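Local coordinates for protein IclR transcriptional regulator (Thermotoga maritima, PDB 1MKM) that probably binds DNA through a winged helix-turn-helix domain and regulates transcription as a member of the IclR family, with a zinc-binding C-terminal domain, at residues D82-H85 / D86-D90; S141-A144 / F145-E148. One frame throughout, in Å; residues are numbered along the deposited sequence.

Contact 1: D82-H85 / D86-D90; sequences DIAH and DHLVD
Val89 lies one helical turn beyond His85 and lays its CG2 over one face of the imidazole, 3.9 Å from the ring centroid and 29° off the ring normal, a CH-pi contact. The nearest ring atom is NE2, 3.5 Å from Val89 CG2. The ring reaches this place because His85 CG stands anti to the backbone N (chi1 -171°), and its ND1 is hydrogen-bonded to Asp113 on strand 108-115. Asp86 stands beside the same ring, its carboxylate plane turned 57° from the imidazole, with OD1 3.8 Å from His85 CD2. On the buried face of the helix, Leu88 CG packs 4.4 Å from Ala84 CB; Leu88 continues onto Val99, Leu101 and Val115, while Ala84 meets Ile243 of helix 226-246. The backbone bonds Leu88 N to Ala84 O (3.2 Å) and Val89 N to His85 O (3.1 Å) hold these pairs one turn apart, although the helix is kinked at Asp86 and His87, where the regular i to i-4 bonding lapses and His87 N keeps a weak bond to Ala84 O. Replacing His85 with an alanine would probably leave Asp113 without this partner and uncover the methyl of Val89. The bond to Asp113 and the Val89 methyl would restrict the ring's rotation, and with the charge of Asp86 also nearby, the negative surroundings would be expected to favour the protonated imidazole.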
loop_
_atom_site.group_PDB
_atom_site.type_symbol
_atom_site.label_atom_id
_atom_site.label_comp_id
_atom_site.label_asym_id
_atom_site.label_seq_id
_atom_site.Cartn_x
_atom_site.Cartn_y
_atom_site.Cartn_z
ATOM N N ASP B 82 -20.606 23.372 -1.884
ATOM C CA ASP B 82 -21.384 22.338 -2.559
ATOM C C ASP B 82 -21.937 22.833 -3.887
ATOM O O ASP B 82 -22.191 22.048 -4.800
ATOM C CB ASP B 82 -22.527 21.871 -1.654
ATOM C CG ASP B 82 -22.083 20.819 -0.671
ATOM O OD1 ASP B 82 -22.184 19.619 -1.001
ATOM O OD2 ASP B 82 -21.613 21.190 0.424
ATOM N N ILE B 83 -22.126 24.141 -3.985
ATOM C CA ILE B 83 -22.635 24.748 -5.202
ATOM C C ILE B 83 -21.562 24.736 -6.289
ATOM O O ILE B 83 -21.865 24.731 -7.485
ATOM C CB ILE B 83 -23.055 26.199 -4.933
ATOM C CG1 ILE B 83 -24.452 26.232 -4.333
ATOM C CG2 ILE B 83 -23.010 27.025 -6.204
ATOM C CD1 ILE B 83 -24.951 27.630 -4.115
ATOM N N ALA B 84 -20.302 24.704 -5.870
ATOM C CA ALA B 84 -19.205 24.743 -6.819
ATOM C C ALA B 84 -18.404 23.455 -7.007
ATOM O O ALA B 84 -18.012 23.124 -8.127
ATOM C CB ALA B 84 -18.261 25.900 -6.440
ATOM N N HIS B 85 -18.175 22.716 -5.931
ATOM C CA HIS B 85 -17.356 21.518 -6.038
ATOM C C HIS B 85 -17.290 20.771 -7.369
ATOM O O HIS B 85 -16.192 20.457 -7.828
ATOM C CB HIS B 85 -17.684 20.494 -4.963
ATOM C CG HIS B 85 -16.707 19.361 -4.940
ATOM N ND1 HIS B 85 -15.384 19.535 -4.589
ATOM C CD2 HIS B 85 -16.825 18.071 -5.330
ATOM C CE1 HIS B 85 -14.728 18.402 -4.769
ATOM N NE2 HIS B 85 -15.579 17.498 -5.218
ATOM N N ASP B 86 -18.427 20.472 -7.993
ATOM C CA ASP B 86 -18.384 19.732 -9.253
ATOM C C ASP B 86 -17.858 20.542 -10.426
ATOM O O ASP B 86 -17.148 20.016 -11.291
ATOM C CB ASP B 86 -19.751 19.136 -9.582
ATOM C CG ASP B 86 -20.122 18.011 -8.639
ATOM O OD1 ASP B 86 -19.208 17.274 -8.228
ATOM O OD2 ASP B 86 -21.315 17.853 -8.307
ATOM N N HIS B 87 -18.198 21.821 -10.468
ATOM C CA HIS B 87 -17.699 22.661 -11.537
ATOM C C HIS B 87 -16.189 22.684 -11.426
ATOM O O HIS B 87 -15.487 22.803 -12.419
ATOM C CB HIS B 87 -18.269 24.068 -11.417
ATOM C CG HIS B 87 -19.740 24.129 -11.676
ATOM N ND1 HIS B 87 -20.656 23.431 -10.918
ATOM C CD2 HIS B 87 -20.454 24.787 -12.619
ATOM C CE1 HIS B 87 -21.871 23.657 -11.383
ATOM N NE2 HIS B 87 -21.777 24.477 -12.415
ATOM N N LEU B 88 -15.692 22.551 -10.202
ATOM C CA LEU B 88 -14.256 22.546 -9.970
ATOM C C LEU B 88 -13.665 21.254 -10.516
ATOM O O LEU B 88 -12.661 21.275 -11.222
ATOM C CB LEU B 88 -13.958 22.684 -8.475
ATOM C CG LEU B 88 -14.541 23.926 -7.787
ATOM C CD1 LEU B 88 -14.251 23.850 -6.289
ATOM C CD2 LEU B 88 -13.949 25.215 -8.381
ATOM N N VAL B 89 -14.297 20.131 -10.197
ATOM C CA VAL B 89 -13.822 18.843 -10.683
ATOM C C VAL B 89 -13.846 18.872 -12.213
ATOM O O VAL B 89 -12.947 18.342 -12.870
ATOM C CB VAL B 89 -14.707 17.675 -10.160
ATOM C CG1 VAL B 89 -14.174 16.350 -10.660
ATOM C CG2 VAL B 89 -14.728 17.673 -8.631
ATOM N N ASP B 90 -14.860 19.518 -12.782
ATOM C CA ASP B 90 -14.947 19.593 -14.229
ATOM C C ASP B 90 -13.816 20.462 -14.794
ATOM O O ASP B 90 -13.175 20.090 -15.789
ATOM C CB ASP B 90 -16.325 20.125 -14.647
ATOM C CG ASP B 90 -16.553 20.077 -16.166
ATOM O OD1 ASP B 90 -16.083 19.133 -16.850
ATOM O OD2 ASP B 90 -17.230 20.991 -16.668
#

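Contact 2: S141-A144 / F145-E148; sequences SILA and FVPE
Val146 folds back against helix 137-143, its two methyls meeting different residues. Val146 CG1 comes close to Ile142 O, at 3.2 Å, and lies 4.3 Å from Ile142 CG2. Val146 CG2 is 4.0 Å from Leu143 CD2, the two side chains slanting across each other. This split follows from the torsion (chi1 -64°), which sets Val146 CG1 anti to the carbonyl carbon and Val146 CG2 between it and the backbone N. This is the buried, apolar side: Leu151 of helix 148-157 covers both Leu143 and Val146, and Pro211 borders Ile142, Phe145 and Val146. The Phe145 ring is also closely packed, with Ala144 O over one face, 3.0 Å from Phe145 CG. Ser141 O sits at the ring edge, 3.6 Å from Phe145 CD1, and the ring of Phe205 meets it from elsewhere in the chain. The loose side begins where Phe145 remains partly exposed and its N makes only a weak bond, 3.3 Å, to Ile142 O; farther on, Pro147 and Glu148 are exposed. A weakly bonded last turn whose next residues fold back onto its apolar side chains makes this a short turn linking helix 137-143 to helix 148-157 within the IclR C-terminal, GAF-related domain.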
loop_
_atom_site.group_PDB
_atom_site.type_symbol
_atom_site.label_atom_id
_atom_site.label_comp_id
_atom_site.label_asym_id
_atom_site.label_seq_id
_atom_site.Cartn_x
_atom_site.Cartn_y
_atom_site.Cartn_z
ATOM N N SER B 141 -8.473 39.023 -8.157
ATOM C CA SER B 141 -9.731 38.870 -8.873
ATOM C C SER B 141 -10.865 39.311 -7.934
ATOM O O SER B 141 -11.893 39.818 -8.380
ATOM C CB SER B 141 -9.907 37.401 -9.285
ATOM O OG SER B 141 -10.953 37.217 -10.223
ATOM N N ILE B 142 -10.673 39.124 -6.629
ATOM C CA ILE B 142 -11.684 39.513 -5.643
ATOM C C ILE B 142 -11.533 40.986 -5.284
ATOM O O ILE B 142 -12.525 41.687 -5.060
ATOM C CB ILE B 142 -11.580 38.665 -4.349
ATOM C CG1 ILE B 142 -12.007 37.222 -4.635
ATOM C CG2 ILE B 142 -12.453 39.271 -3.249
ATOM C CD1 ILE B 142 -11.798 36.275 -3.471
ATOM N N LEU B 143 -10.285 41.449 -5.230
ATOM C CA LEU B 143 -9.990 42.844 -4.919
ATOM C C LEU B 143 -10.300 43.753 -6.099
ATOM O O LEU B 143 -10.069 44.961 -6.039
ATOM C CB LEU B 143 -8.517 43.007 -4.547
ATOM C CG LEU B 143 -8.183 42.958 -3.056
ATOM C CD1 LEU B 143 -6.682 43.176 -2.842
ATOM C CD2 LEU B 143 -8.991 44.036 -2.346
ATOM N N ALA B 144 -10.816 43.166 -7.174
ATOM C CA ALA B 144 -11.147 43.926 -8.370
ATOM C C ALA B 144 -12.643 44.142 -8.476
ATOM O O ALA B 144 -13.144 44.520 -9.532
ATOM C CB ALA B 144 -10.641 43.198 -9.611
ATOM N N PHE B 145 -13.357 43.889 -7.386
ATOM C CA PHE B 145 -14.802 44.067 -7.378
ATOM C C PHE B 145 -15.343 44.463 -6.014
ATOM O O PHE B 145 -16.554 44.617 -5.843
ATOM C CB PHE B 145 -15.510 42.800 -7.873
ATOM C CG PHE B 145 -15.397 42.585 -9.357
ATOM C CD1 PHE B 145 -14.258 42.005 -9.906
ATOM C CD2 PHE B 145 -16.417 43.004 -10.210
ATOM C CE1 PHE B 145 -14.132 41.849 -11.281
ATOM C CE2 PHE B 145 -16.304 42.850 -11.587
ATOM C CZ PHE B 145 -15.156 42.271 -12.124
ATOM N N VAL B 146 -14.450 44.619 -5.040
ATOM C CA VAL B 146 -14.872 45.033 -3.709
ATOM C C VAL B 146 -15.227 46.503 -3.851
ATOM O O VAL B 146 -14.468 47.264 -4.453
ATOM C CB VAL B 146 -13.730 44.893 -2.662
ATOM C CG1 VAL B 146 -13.339 43.434 -2.510
ATOM C CG2 VAL B 146 -12.518 45.725 -3.077
ATOM N N PRO B 147 -16.392 46.924 -3.331
ATOM C CA PRO B 147 -16.731 48.340 -3.464
ATOM C C PRO B 147 -15.516 49.233 -3.191
ATOM O O PRO B 147 -14.835 49.087 -2.169
ATOM C CB PRO B 147 -17.849 48.511 -2.445
ATOM C CG PRO B 147 -18.593 47.214 -2.599
ATOM C CD PRO B 147 -17.461 46.193 -2.626
ATOM N N GLU B 148 -15.243 50.123 -4.143
ATOM C CA GLU B 148 -14.128 51.069 -4.095
ATOM C C GLU B 148 -13.775 51.541 -2.689
ATOM O O GLU B 148 -12.601 51.599 -2.322
ATOM C CB GLU B 148 -14.457 52.273 -4.982
ATOM C CG GLU B 148 -15.921 52.697 -4.918
ATOM C CD GLU B 148 -16.356 53.103 -3.518
ATOM O OE1 GLU B 148 -15.877 54.147 -3.029
ATOM O OE2 GLU B 148 -17.166 52.376 -2.900
#

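After the N-terminal helix-turn-helix domain, which probably binds DNA, the chain first reaches contact 1, wholly inside helix 79-93, then runs through strands 98-105, 108-115 and 130-132 before contact 2 at helix 137-143. Each contact joins adjoining segments: contact 1 spans one helical turn, and contact 2 closes the short turn leading into helix 148-157. They lie in series, neither nested nor crossed, with centres about 23 Å apart and no touch between them. Both belong to the C-terminal domain, where contact 1 ties its helix to the central sheet and helix 226-246, and contact 2 joins the helices that follow strand 130-132.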